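Neurotoxin (Clostridium botulinum, PDB 2QN0) cleaves neuronal SNARE proteins as the zinc-dependent light-chain protease of type C botulinum toxin, with dual specificity for syntaxin and SNAP-25. Local coordinates at residues D137-Q142 / W146-S151; P47-R52 / P56-P61; K302-I307 / E321-L326; I3-F8 / K92-I97. All blocks are in the same frame, centred on the assembly; numbering follows the deposited sequence.

Contact 1 of 4, residues D137-Q142 / W146-S151; sequences DVKTRQ and WVKTGS
One face of the W146 six-membered ring carries the aliphatic base of R141, whose CB lies 3.9 Å from the ring centroid and almost on the ring normal, a CH-pi contact. Farther out, the guanidinium comes back to the indole: NH1 of R141 is 3.2 Å from CH2 of W146. The two planes stand 63° apart, so the indole rim leans over one guanidinium face and no flat stack forms. R141 manages both touches by placing CG between its backbone N and carbonyl carbon (chi1 70°) and bending its chain at chi3. CB of K139 and the carbonyl carbon of T140 approach the indole obliquely.

Strands 136-141 and 146-152 form a beta hairpin at the margin of the mixed sheet, the second outermost. T140 and V147 are a hydrogen-bonded antiparallel pair, V147 N lying 2.9 Å from T140 O. A beta bulge then shifts the register by one, so V138 serves two residues: its O accepts from T149 N (2.9 Å) and its N donates to G150 O (2.8 Å). G150 sits in the bulge at phi 159°, a conformation that glycine, lacking a side chain, adopts without strain.

The extended K148 carries NZ to OD1 of D137 (2.8 Å), meeting it from above the carboxylate plane in a salt bridge, while OD2 of D137 bonds to H25. CE of K139 lies against CB of K148 (3.7 Å), and its ammonium pairs with D23.

Contact 2 of 4, residues P47-R52 / P56-P61; sequences PDRFSR and PNLNKP
R49 and L58 slide past each other in opposite directions, and that antiparallel overlap sets up the contact. CD1 of L58 sits over the centre of one face of the R49 guanidinium, 3.9 Å from CZ, and the same methyl also lies against the arginine's CB and CG. CD2 of L58 reaches only the outer nitrogen, 3.9 Å from NH2. The cupped shape of R49 makes this possible: bends at chi2 (-62°) and chi3 (-71°) curl its chain round the leucine methyl. Leucine suits the place because a methyl can rest on the apolar face of the cation and leave its N-H edge for polar partners. In that edge plane, water 2 accepts from R49 NH2 at 2.8 Å and donates to L58 O at 2.7 Å, tying the side chain of one segment to the backbone of the other.

A second meeting is smaller. OG of S51 lies 3.5 Å from CB of P56, while that hydroxyl is bonded to E163 and to N53 N. Just after P56, N57 bends the chain in an Asx turn: OD1 of N57 accepts from N59 N (2.7 Å) in its carbonyl plane, and also from N59 ND2 (2.9 Å).

Both segments belong to the irregular loop between strand 43-46 and helix 80-97. R49 also donates to the backbone oxygens of P161, R162, D73 and Y76, so neutral carbonyl dipoles, with no carboxylate among these partners, probably stabilise the buried cation, while the leucine covers one face.

Contact 3 of 4, residues K302-I307 / E321-L326; sequences KRLNSI and EYKQKL
K323 holds CG anti to its backbone N (chi1 173°) and keeps every later torsion extended; the straight chain carries CE to 3.3 Å from L304 O. The ammonium stops just beyond, where two waters take over. Water 3 accepts from K323 NZ at 2.7 Å and donates to L304 O at 2.7 Å, while water 4 links the same NZ to OD1 of N305. That oxygen also accepts from V340 N.

Beneath the lysine lies an apolar layer. L304 and L326 both have CG anti to the carbonyl carbon, and their side chains cross obliquely with CD2 of L304 4.1 Å from CD1 of L326. F127 touches both leucines, and I327 lies against L304, so branched aliphatic residues fit this buried side.

The contact joins helix 283-304, near its C-terminal end, to helix 319-330. There the chain turns away: K302 O receives N305 N (3.1 Å) and S306 OG (2.9 Å) from opposite faces of its plane. A lysine is well matched to such a place, since its positive charge is probably favoured near the C-terminal end of a helix, an effect felt here through the waters to L304 O and N305 OD1.

Contact 4 of 4, residues I3-F8 / K92-I97; sequences ITINNF and KLFKRI
The apolar part of the contact centres on I5, which touches two successive residues of helix 80-97. Its CD1 lies 4.0 Å from CB of F94, with CG2 close to the same atom, and the two side chains cross at about a right angle. I5 therefore packs on the base of the phenylalanine, while F94 also packs on I107 of helix 101-112. On its other flank I5 meets the stem of K95, whose CG is 4.0 Å from I5 CB. A beta-branched residue suits this position because its methyl arms can cover F94 while CB and CG1 meet the lysine stem. I39 and I91 continue the apolar surroundings of I5.

Here the N-terminal segment lies along helix 80-97, which in turn touches helix 223-238, bearing the zinc ligands H229 and H233 of the HExxH motif. L93 and R96 pack on I224, and I97 packs on M228, so the helix links this outer segment to the layer that holds the metal.

The polar part is direct and short. K95, extended beyond CG, carries NZ to OD1 of N7 at 2.6 Å. The donor lies in the carbonyl plane on a lone pair, with a C=O...N angle of 130°, and the two side chains cross at about a right angle. Asparagine can offer this oxygen while keeping an N-H group for a second link: water 5 accepts from N7 ND2 (3.0 Å) and from K95 NZ (3.2 Å), closing a small ring round the asparagine amide and the ammonium group.

How the contacts relate
Contact 1 is a surface hairpin and the only one built on strand pairing; contact 3 is buried, while contacts 2 and 4 are partly buried. Helix 80-97 connects two of them: it holds the second segment of contact 4, and P47 at the start of contact 2 packs on it. Contact 2 is nested inside the loop closed by contact 4, their nearest atoms about 8 Å apart; contacts 2 and 3 are far separated, with centres about 40 Å apart. Backbone bonds and a salt bridge serve the exposed edge in contact 1; in the others, which lack backbone pairing, aliphatic packing and water bridges carry more of the contact, contact 4 adding a direct lysine-amide bond.

Contact 1 of 4, residues D137-Q142 / W146-S151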
# COMPACT_ATOMS: atom_id res chain seq x y z
N ASP A 137 12.55 0.11 -15.79
CA ASP A 137 13.07 0.82 -16.96
C ASP A 137 12.36 2.12 -17.27
O ASP A 137 11.13 2.22 -17.18
CB ASP A 137 12.99 -0.05 -18.22
CG ASP A 137 13.83 -1.31 -18.12
OD1 ASP A 137 14.79 -1.34 -17.33
OD2 ASP A 137 13.52 -2.27 -18.87
N VAL A 138 13.15 3.13 -17.65
CA VAL A 138 12.61 4.42 -18.05
C VAL A 138 12.76 4.38 -19.57
O VAL A 138 13.84 4.10 -20.09
CB VAL A 138 13.45 5.58 -17.48
CG1 VAL A 138 12.91 6.92 -17.99
CG2 VAL A 138 13.41 5.56 -15.97
N LYS A 139 11.66 4.61 -20.29
CA LYS A 139 11.69 4.58 -21.75
C LYS A 139 11.28 5.92 -22.34
O LYS A 139 10.54 6.69 -21.72
CB LYS A 139 10.73 3.51 -22.28
CG LYS A 139 10.95 2.10 -21.76
CD LYS A 139 12.15 1.44 -22.39
CE LYS A 139 12.25 -0.02 -21.99
NZ LYS A 139 11.10 -0.83 -22.50
N THR A 140 11.75 6.19 -23.55
CA THR A 140 11.42 7.41 -24.27
C THR A 140 11.09 6.97 -25.69
O THR A 140 11.60 5.96 -26.17
CB THR A 140 12.60 8.40 -24.30
OG1 THR A 140 13.70 7.80 -24.99
CG2 THR A 140 13.02 8.76 -22.89
N ARG A 141 10.23 7.71 -26.38
CA ARG A 141 9.88 7.33 -27.73
C ARG A 141 10.66 8.10 -28.78
O ARG A 141 11.00 9.27 -28.60
CB ARG A 141 8.37 7.50 -27.97
CG ARG A 141 7.90 8.93 -28.03
CD ARG A 141 6.47 9.02 -28.55
NE ARG A 141 5.47 8.57 -27.58
CZ ARG A 141 5.14 9.25 -26.49
NH1 ARG A 141 4.22 8.77 -25.66
NH2 ARG A 141 5.73 10.41 -26.21
N GLN A 142 10.94 7.42 -29.88
CA GLN A 142 11.64 7.99 -31.02
C GLN A 142 11.30 7.09 -32.20
O GLN A 142 11.75 5.95 -32.28
CB GLN A 142 13.15 8.02 -30.79
CG GLN A 142 13.65 9.35 -30.24
CD GLN A 142 13.27 10.52 -31.13
OE1 GLN A 142 13.63 10.57 -32.30
NE2 GLN A 142 12.54 11.48 -30.56
N TRP A 146 9.87 2.41 -28.66
CA TRP A 146 10.31 2.92 -27.36
C TRP A 146 11.69 2.37 -27.05
O TRP A 146 11.97 1.20 -27.31
CB TRP A 146 9.34 2.49 -26.26
CG TRP A 146 7.99 3.11 -26.35
CD1 TRP A 146 6.93 2.68 -27.10
CD2 TRP A 146 7.53 4.27 -25.65
NE1 TRP A 146 5.85 3.50 -26.91
CE2 TRP A 146 6.19 4.49 -26.03
CE3 TRP A 146 8.13 5.16 -24.75
CZ2 TRP A 146 5.43 5.55 -25.53
CZ3 TRP A 146 7.38 6.22 -24.25
CH2 TRP A 146 6.04 6.40 -24.64
N VAL A 147 12.56 3.21 -26.50
CA VAL A 147 13.90 2.78 -26.16
C VAL A 147 14.24 3.11 -24.71
O VAL A 147 13.91 4.19 -24.22
CB VAL A 147 14.96 3.43 -27.08
CG1 VAL A 147 14.95 4.94 -26.90
CG2 VAL A 147 16.34 2.87 -26.77
N LYS A 148 14.91 2.18 -24.04
CA LYS A 148 15.30 2.39 -22.65
C LYS A 148 16.40 3.44 -22.58
O LYS A 148 17.36 3.40 -23.36
CB LYS A 148 15.80 1.07 -22.05
CG LYS A 148 16.32 1.19 -20.63
CD LYS A 148 16.65 -0.17 -20.05
CE LYS A 148 17.25 -0.05 -18.66
NZ LYS A 148 17.47 -1.39 -18.05
N THR A 149 16.27 4.37 -21.64
CA THR A 149 17.25 5.43 -21.47
C THR A 149 17.87 5.35 -20.08
O THR A 149 18.80 6.10 -19.76
CB THR A 149 16.62 6.81 -21.64
OG1 THR A 149 15.56 6.97 -20.68
CG2 THR A 149 16.05 6.97 -23.04
N GLY A 150 17.36 4.44 -19.26
CA GLY A 150 17.87 4.28 -17.91
C GLY A 150 16.84 3.59 -17.03
O GLY A 150 15.93 2.93 -17.53
N SER A 151 16.99 3.74 -15.73
CA SER A 151 16.04 3.13 -14.81
C SER A 151 15.96 3.88 -13.50
O SER A 151 16.82 4.72 -13.20
CB SER A 151 16.41 1.66 -14.57
OG SER A 151 17.75 1.53 -14.14
O HOH W 1 12.46 -0.97 -25.60

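Contact 2 of 4, residues P47-R52 / P56-P61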
# COMPACT_ATOMS: atom_id res chain seq x y z
N PRO A 47 -1.43 5.58 -13.03
CA PRO A 47 -2.90 5.54 -13.07
C PRO A 47 -3.52 4.59 -14.10
O PRO A 47 -4.45 4.97 -14.80
CB PRO A 47 -3.28 7.00 -13.38
CG PRO A 47 -2.01 7.79 -13.17
CD PRO A 47 -0.93 6.84 -13.59
N ASP A 48 -3.01 3.36 -14.17
CA ASP A 48 -3.52 2.37 -15.11
C ASP A 48 -4.03 1.13 -14.39
O ASP A 48 -3.68 0.88 -13.24
CB ASP A 48 -2.42 1.89 -16.06
CG ASP A 48 -1.79 2.99 -16.87
OD1 ASP A 48 -2.33 4.12 -16.90
OD2 ASP A 48 -0.75 2.71 -17.50
N ARG A 49 -4.86 0.34 -15.08
CA ARG A 49 -5.34 -0.91 -14.50
C ARG A 49 -4.10 -1.81 -14.51
O ARG A 49 -3.23 -1.66 -15.38
CB ARG A 49 -6.46 -1.52 -15.36
CG ARG A 49 -7.75 -0.70 -15.35
CD ARG A 49 -8.35 -0.61 -13.94
NE ARG A 49 -8.92 -1.88 -13.49
CZ ARG A 49 -10.11 -2.35 -13.88
NH1 ARG A 49 -10.85 -1.65 -14.72
NH2 ARG A 49 -10.54 -3.52 -13.42
N PHE A 50 -4.01 -2.73 -13.56
CA PHE A 50 -2.85 -3.61 -13.43
C PHE A 50 -3.25 -5.08 -13.33
O PHE A 50 -4.24 -5.41 -12.69
CB PHE A 50 -2.07 -3.20 -12.17
CG PHE A 50 -0.80 -3.97 -11.93
CD1 PHE A 50 0.38 -3.64 -12.60
CD2 PHE A 50 -0.77 -5.01 -11.00
CE1 PHE A 50 1.57 -4.33 -12.34
CE2 PHE A 50 0.42 -5.71 -10.74
CZ PHE A 50 1.59 -5.36 -11.41
N SER A 51 -2.47 -5.96 -13.94
CA SER A 51 -2.75 -7.38 -13.87
C SER A 51 -1.48 -8.21 -13.91
O SER A 51 -0.47 -7.80 -14.48
CB SER A 51 -3.68 -7.82 -15.00
OG SER A 51 -3.94 -9.21 -14.92
N ARG A 52 -1.54 -9.39 -13.30
CA ARG A 52 -0.42 -10.31 -13.27
C ARG A 52 -0.79 -11.60 -13.99
O ARG A 52 0.02 -12.52 -14.11
CB ARG A 52 -0.03 -10.62 -11.82
CG ARG A 52 0.61 -9.45 -11.09
CD ARG A 52 1.94 -9.08 -11.73
NE ARG A 52 2.85 -10.22 -11.70
CZ ARG A 52 3.49 -10.69 -12.77
NH1 ARG A 52 3.32 -10.13 -13.96
NH2 ARG A 52 4.29 -11.74 -12.64
N PRO A 56 -4.84 -11.36 -19.75
CA PRO A 56 -5.78 -10.74 -18.82
C PRO A 56 -7.12 -10.31 -19.42
O PRO A 56 -7.22 -9.97 -20.60
CB PRO A 56 -4.98 -9.55 -18.29
CG PRO A 56 -4.15 -9.16 -19.46
CD PRO A 56 -3.66 -10.51 -19.96
N ASN A 57 -8.14 -10.34 -18.57
CA ASN A 57 -9.50 -9.96 -18.96
C ASN A 57 -10.10 -9.24 -17.76
O ASN A 57 -10.13 -9.78 -16.65
CB ASN A 57 -10.32 -11.21 -19.29
CG ASN A 57 -11.67 -10.87 -19.89
OD1 ASN A 57 -12.42 -10.07 -19.35
ND2 ASN A 57 -11.98 -11.49 -21.03
N LEU A 58 -10.59 -8.02 -17.97
CA LEU A 58 -11.18 -7.24 -16.89
C LEU A 58 -12.70 -7.37 -16.79
O LEU A 58 -13.34 -6.64 -16.03
CB LEU A 58 -10.80 -5.76 -17.05
CG LEU A 58 -9.29 -5.47 -17.09
CD1 LEU A 58 -9.06 -3.97 -17.27
CD2 LEU A 58 -8.63 -5.97 -15.81
N ASN A 59 -13.27 -8.29 -17.56
CA ASN A 59 -14.71 -8.50 -17.53
C ASN A 59 -15.10 -9.41 -16.36
O ASN A 59 -14.26 -10.12 -15.81
CB ASN A 59 -15.19 -9.11 -18.85
CG ASN A 59 -15.12 -8.13 -20.00
OD1 ASN A 59 -15.85 -7.14 -20.03
ND2 ASN A 59 -14.22 -8.39 -20.95
N LYS A 60 -16.37 -9.38 -15.99
CA LYS A 60 -16.87 -10.20 -14.89
C LYS A 60 -16.53 -11.67 -15.14
O LYS A 60 -16.70 -12.17 -16.25
CB LYS A 60 -18.38 -10.04 -14.75
CG LYS A 60 -18.83 -8.60 -14.50
CD LYS A 60 -20.35 -8.45 -14.50
CE LYS A 60 -21.00 -9.09 -13.28
NZ LYS A 60 -20.82 -10.56 -13.23
N PRO A 61 -16.03 -12.37 -14.11
CA PRO A 61 -15.66 -13.78 -14.23
C PRO A 61 -16.86 -14.67 -14.54
O PRO A 61 -17.96 -14.44 -14.04
CB PRO A 61 -15.06 -14.10 -12.86
CG PRO A 61 -14.50 -12.78 -12.42
CD PRO A 61 -15.60 -11.83 -12.81
O HOH W 2 -12.81 -5.05 -13.86

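Contact 3 of 4, residues K302-I307 / E321-L326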
# COMPACT_ATOMS: atom_id res chain seq x y z
N LYS A 302 25.54 -7.90 9.05
CA LYS A 302 26.74 -8.61 8.64
C LYS A 302 27.11 -8.21 7.22
O LYS A 302 28.28 -7.97 6.91
CB LYS A 302 26.52 -10.12 8.72
CG LYS A 302 27.67 -10.94 8.17
CD LYS A 302 27.37 -12.43 8.22
CE LYS A 302 28.51 -13.25 7.65
NZ LYS A 302 29.79 -13.00 8.38
N ARG A 303 26.10 -8.14 6.35
CA ARG A 303 26.34 -7.75 4.96
C ARG A 303 26.93 -6.35 4.92
O ARG A 303 27.89 -6.09 4.19
CB ARG A 303 25.04 -7.79 4.15
CG ARG A 303 24.59 -9.19 3.73
CD ARG A 303 23.22 -9.14 3.05
NE ARG A 303 22.75 -10.44 2.60
CZ ARG A 303 23.01 -10.96 1.40
NH1 ARG A 303 23.73 -10.29 0.52
NH2 ARG A 303 22.52 -12.15 1.08
N LEU A 304 26.36 -5.43 5.70
CA LEU A 304 26.84 -4.06 5.72
C LEU A 304 28.30 -3.94 6.15
O LEU A 304 28.96 -2.94 5.85
CB LEU A 304 25.95 -3.20 6.63
CG LEU A 304 24.52 -2.97 6.11
CD1 LEU A 304 23.73 -2.17 7.12
CD2 LEU A 304 24.57 -2.24 4.75
N ASN A 305 28.80 -4.95 6.84
CA ASN A 305 30.20 -4.94 7.27
C ASN A 305 31.07 -5.63 6.23
O ASN A 305 32.29 -5.72 6.40
CB ASN A 305 30.37 -5.67 8.60
CG ASN A 305 29.73 -4.95 9.77
OD1 ASN A 305 29.87 -3.74 9.92
ND2 ASN A 305 29.04 -5.70 10.62
N SER A 306 30.46 -6.11 5.15
CA SER A 306 31.20 -6.84 4.12
C SER A 306 31.12 -6.30 2.70
O SER A 306 31.71 -6.89 1.79
CB SER A 306 30.72 -8.30 4.10
OG SER A 306 30.61 -8.82 5.42
N ILE A 307 30.39 -5.21 2.48
CA ILE A 307 30.25 -4.68 1.12
C ILE A 307 31.55 -4.19 0.49
O ILE A 307 32.21 -3.30 1.02
CB ILE A 307 29.23 -3.53 1.06
CG1 ILE A 307 27.92 -3.94 1.76
CG2 ILE A 307 28.94 -3.19 -0.39
CD1 ILE A 307 27.25 -5.17 1.15
N GLU A 321 27.78 5.71 0.94
CA GLU A 321 26.54 6.48 1.02
C GLU A 321 25.35 5.57 1.33
O GLU A 321 24.55 5.87 2.22
CB GLU A 321 26.27 7.19 -0.30
CG GLU A 321 24.96 7.98 -0.33
CD GLU A 321 24.59 8.44 -1.73
OE1 GLU A 321 25.52 8.76 -2.50
OE2 GLU A 321 23.38 8.50 -2.05
N TYR A 322 25.24 4.48 0.60
CA TYR A 322 24.12 3.57 0.81
C TYR A 322 24.25 2.75 2.08
O TYR A 322 23.24 2.36 2.67
CB TYR A 322 23.91 2.70 -0.43
CG TYR A 322 23.24 3.52 -1.51
CD1 TYR A 322 23.98 4.27 -2.42
CD2 TYR A 322 21.85 3.67 -1.52
CE1 TYR A 322 23.36 5.16 -3.30
CE2 TYR A 322 21.22 4.55 -2.38
CZ TYR A 322 21.98 5.30 -3.27
OH TYR A 322 21.35 6.21 -4.08
N LYS A 323 25.48 2.50 2.51
CA LYS A 323 25.68 1.77 3.75
C LYS A 323 25.09 2.64 4.86
O LYS A 323 24.35 2.15 5.72
CB LYS A 323 27.18 1.54 3.99
CG LYS A 323 27.52 0.93 5.34
CD LYS A 323 29.01 0.65 5.44
CE LYS A 323 29.40 0.15 6.82
NZ LYS A 323 30.87 -0.09 6.90
N GLN A 324 25.40 3.93 4.83
CA GLN A 324 24.89 4.86 5.84
C GLN A 324 23.37 4.99 5.80
O GLN A 324 22.72 5.07 6.84
CB GLN A 324 25.53 6.24 5.66
CG GLN A 324 27.01 6.27 5.99
CD GLN A 324 27.29 5.78 7.40
OE1 GLN A 324 26.72 6.28 8.37
NE2 GLN A 324 28.18 4.80 7.53
N LYS A 325 22.80 5.02 4.59
CA LYS A 325 21.35 5.14 4.45
C LYS A 325 20.66 3.92 5.04
O LYS A 325 19.63 4.04 5.72
CB LYS A 325 20.97 5.28 2.97
CG LYS A 325 21.35 6.63 2.36
CD LYS A 325 20.86 6.75 0.92
CE LYS A 325 21.18 8.13 0.36
NZ LYS A 325 20.70 8.30 -1.04
N LEU A 326 21.22 2.74 4.79
CA LEU A 326 20.63 1.50 5.30
C LEU A 326 20.81 1.38 6.81
O LEU A 326 19.94 0.84 7.50
CB LEU A 326 21.24 0.31 4.56
CG LEU A 326 20.88 0.32 3.07
CD1 LEU A 326 21.78 -0.62 2.29
CD2 LEU A 326 19.41 -0.07 2.90
O HOH W 3 31.48 -2.20 5.29
O HOH W 4 31.41 -1.73 9.03

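Contact 4 of 4, residues I3-F8 / K92-I97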
# COMPACT_ATOMS: atom_id res chain seq x y z
N ILE A 3 7.24 17.10 4.34
CA ILE A 3 7.03 16.57 3.00
C ILE A 3 5.91 17.30 2.26
O ILE A 3 4.93 17.73 2.86
CB ILE A 3 6.72 15.06 3.03
CG1 ILE A 3 5.62 14.78 4.05
CG2 ILE A 3 7.98 14.26 3.34
CD1 ILE A 3 5.29 13.31 4.22
N THR A 4 6.09 17.45 0.96
CA THR A 4 5.10 18.10 0.11
C THR A 4 4.68 17.11 -0.96
O THR A 4 5.50 16.34 -1.47
CB THR A 4 5.68 19.36 -0.55
OG1 THR A 4 6.87 19.02 -1.27
CG2 THR A 4 6.00 20.41 0.49
N ILE A 5 3.40 17.11 -1.29
CA ILE A 5 2.87 16.21 -2.31
C ILE A 5 2.81 16.96 -3.64
O ILE A 5 2.33 18.09 -3.69
CB ILE A 5 1.44 15.73 -1.93
CG1 ILE A 5 1.46 15.10 -0.53
CG2 ILE A 5 0.94 14.74 -2.96
CD1 ILE A 5 2.39 13.91 -0.39
N ASN A 6 3.32 16.33 -4.70
CA ASN A 6 3.31 16.95 -6.02
C ASN A 6 1.92 16.93 -6.65
O ASN A 6 1.14 16.01 -6.42
CB ASN A 6 4.29 16.23 -6.96
CG ASN A 6 5.73 16.40 -6.54
OD1 ASN A 6 6.13 17.46 -6.06
ND2 ASN A 6 6.53 15.36 -6.74
N ASN A 7 1.62 17.95 -7.45
CA ASN A 7 0.33 18.04 -8.14
C ASN A 7 0.54 17.79 -9.63
O ASN A 7 1.53 18.24 -10.20
CB ASN A 7 -0.28 19.43 -7.94
CG ASN A 7 -0.73 19.67 -6.52
OD1 ASN A 7 -1.69 19.05 -6.05
ND2 ASN A 7 -0.04 20.56 -5.82
N PHE A 8 -0.39 17.07 -10.24
CA PHE A 8 -0.27 16.74 -11.66
C PHE A 8 -1.60 16.70 -12.39
O PHE A 8 -2.66 16.56 -11.79
CB PHE A 8 0.34 15.35 -11.84
CG PHE A 8 1.69 15.17 -11.23
CD1 PHE A 8 2.82 15.73 -11.83
CD2 PHE A 8 1.85 14.41 -10.08
CE1 PHE A 8 4.08 15.52 -11.29
CE2 PHE A 8 3.11 14.19 -9.54
CZ PHE A 8 4.23 14.75 -10.14
N LYS A 92 -4.87 13.87 -3.84
CA LYS A 92 -5.65 14.50 -2.79
C LYS A 92 -5.63 13.66 -1.52
O LYS A 92 -5.52 14.19 -0.41
CB LYS A 92 -7.10 14.72 -3.24
CG LYS A 92 -7.94 15.51 -2.24
CD LYS A 92 -9.29 15.88 -2.83
CE LYS A 92 -10.08 16.78 -1.89
NZ LYS A 92 -11.36 17.21 -2.51
N LEU A 93 -5.71 12.34 -1.68
CA LEU A 93 -5.70 11.46 -0.52
C LEU A 93 -4.35 11.54 0.21
O LEU A 93 -4.31 11.52 1.44
CB LEU A 93 -6.02 10.02 -0.94
CG LEU A 93 -7.44 9.87 -1.47
CD1 LEU A 93 -7.66 8.46 -1.97
CD2 LEU A 93 -8.45 10.21 -0.37
N PHE A 94 -3.26 11.62 -0.54
CA PHE A 94 -1.95 11.72 0.11
C PHE A 94 -1.86 13.03 0.90
O PHE A 94 -1.27 13.07 1.97
CB PHE A 94 -0.81 11.63 -0.90
CG PHE A 94 -0.27 10.24 -1.07
CD1 PHE A 94 -0.92 9.31 -1.87
CD2 PHE A 94 0.88 9.84 -0.38
CE1 PHE A 94 -0.45 8.01 -1.99
CE2 PHE A 94 1.36 8.53 -0.49
CZ PHE A 94 0.69 7.61 -1.30
N LYS A 95 -2.46 14.09 0.37
CA LYS A 95 -2.44 15.37 1.09
C LYS A 95 -3.20 15.24 2.41
O LYS A 95 -2.78 15.78 3.43
CB LYS A 95 -3.07 16.47 0.23
CG LYS A 95 -2.24 16.87 -0.99
CD LYS A 95 -2.97 17.95 -1.79
CE LYS A 95 -2.22 18.35 -3.04
NZ LYS A 95 -3.00 19.39 -3.79
N ARG A 96 -4.31 14.52 2.39
CA ARG A 96 -5.09 14.34 3.61
C ARG A 96 -4.32 13.46 4.59
O ARG A 96 -4.30 13.72 5.79
CB ARG A 96 -6.46 13.71 3.29
CG ARG A 96 -7.36 13.49 4.51
CD ARG A 96 -8.82 13.40 4.09
NE ARG A 96 -9.65 12.69 5.07
CZ ARG A 96 -9.84 13.07 6.33
NH1 ARG A 96 -9.26 14.17 6.80
NH2 ARG A 96 -10.63 12.35 7.12
N ILE A 97 -3.68 12.42 4.08
CA ILE A 97 -2.89 11.54 4.93
C ILE A 97 -1.79 12.38 5.58
O ILE A 97 -1.50 12.25 6.77
CB ILE A 97 -2.26 10.39 4.11
CG1 ILE A 97 -3.36 9.43 3.65
CG2 ILE A 97 -1.22 9.64 4.95
CD1 ILE A 97 -2.89 8.38 2.64
O HOH W 5 -0.81 21.63 -3.15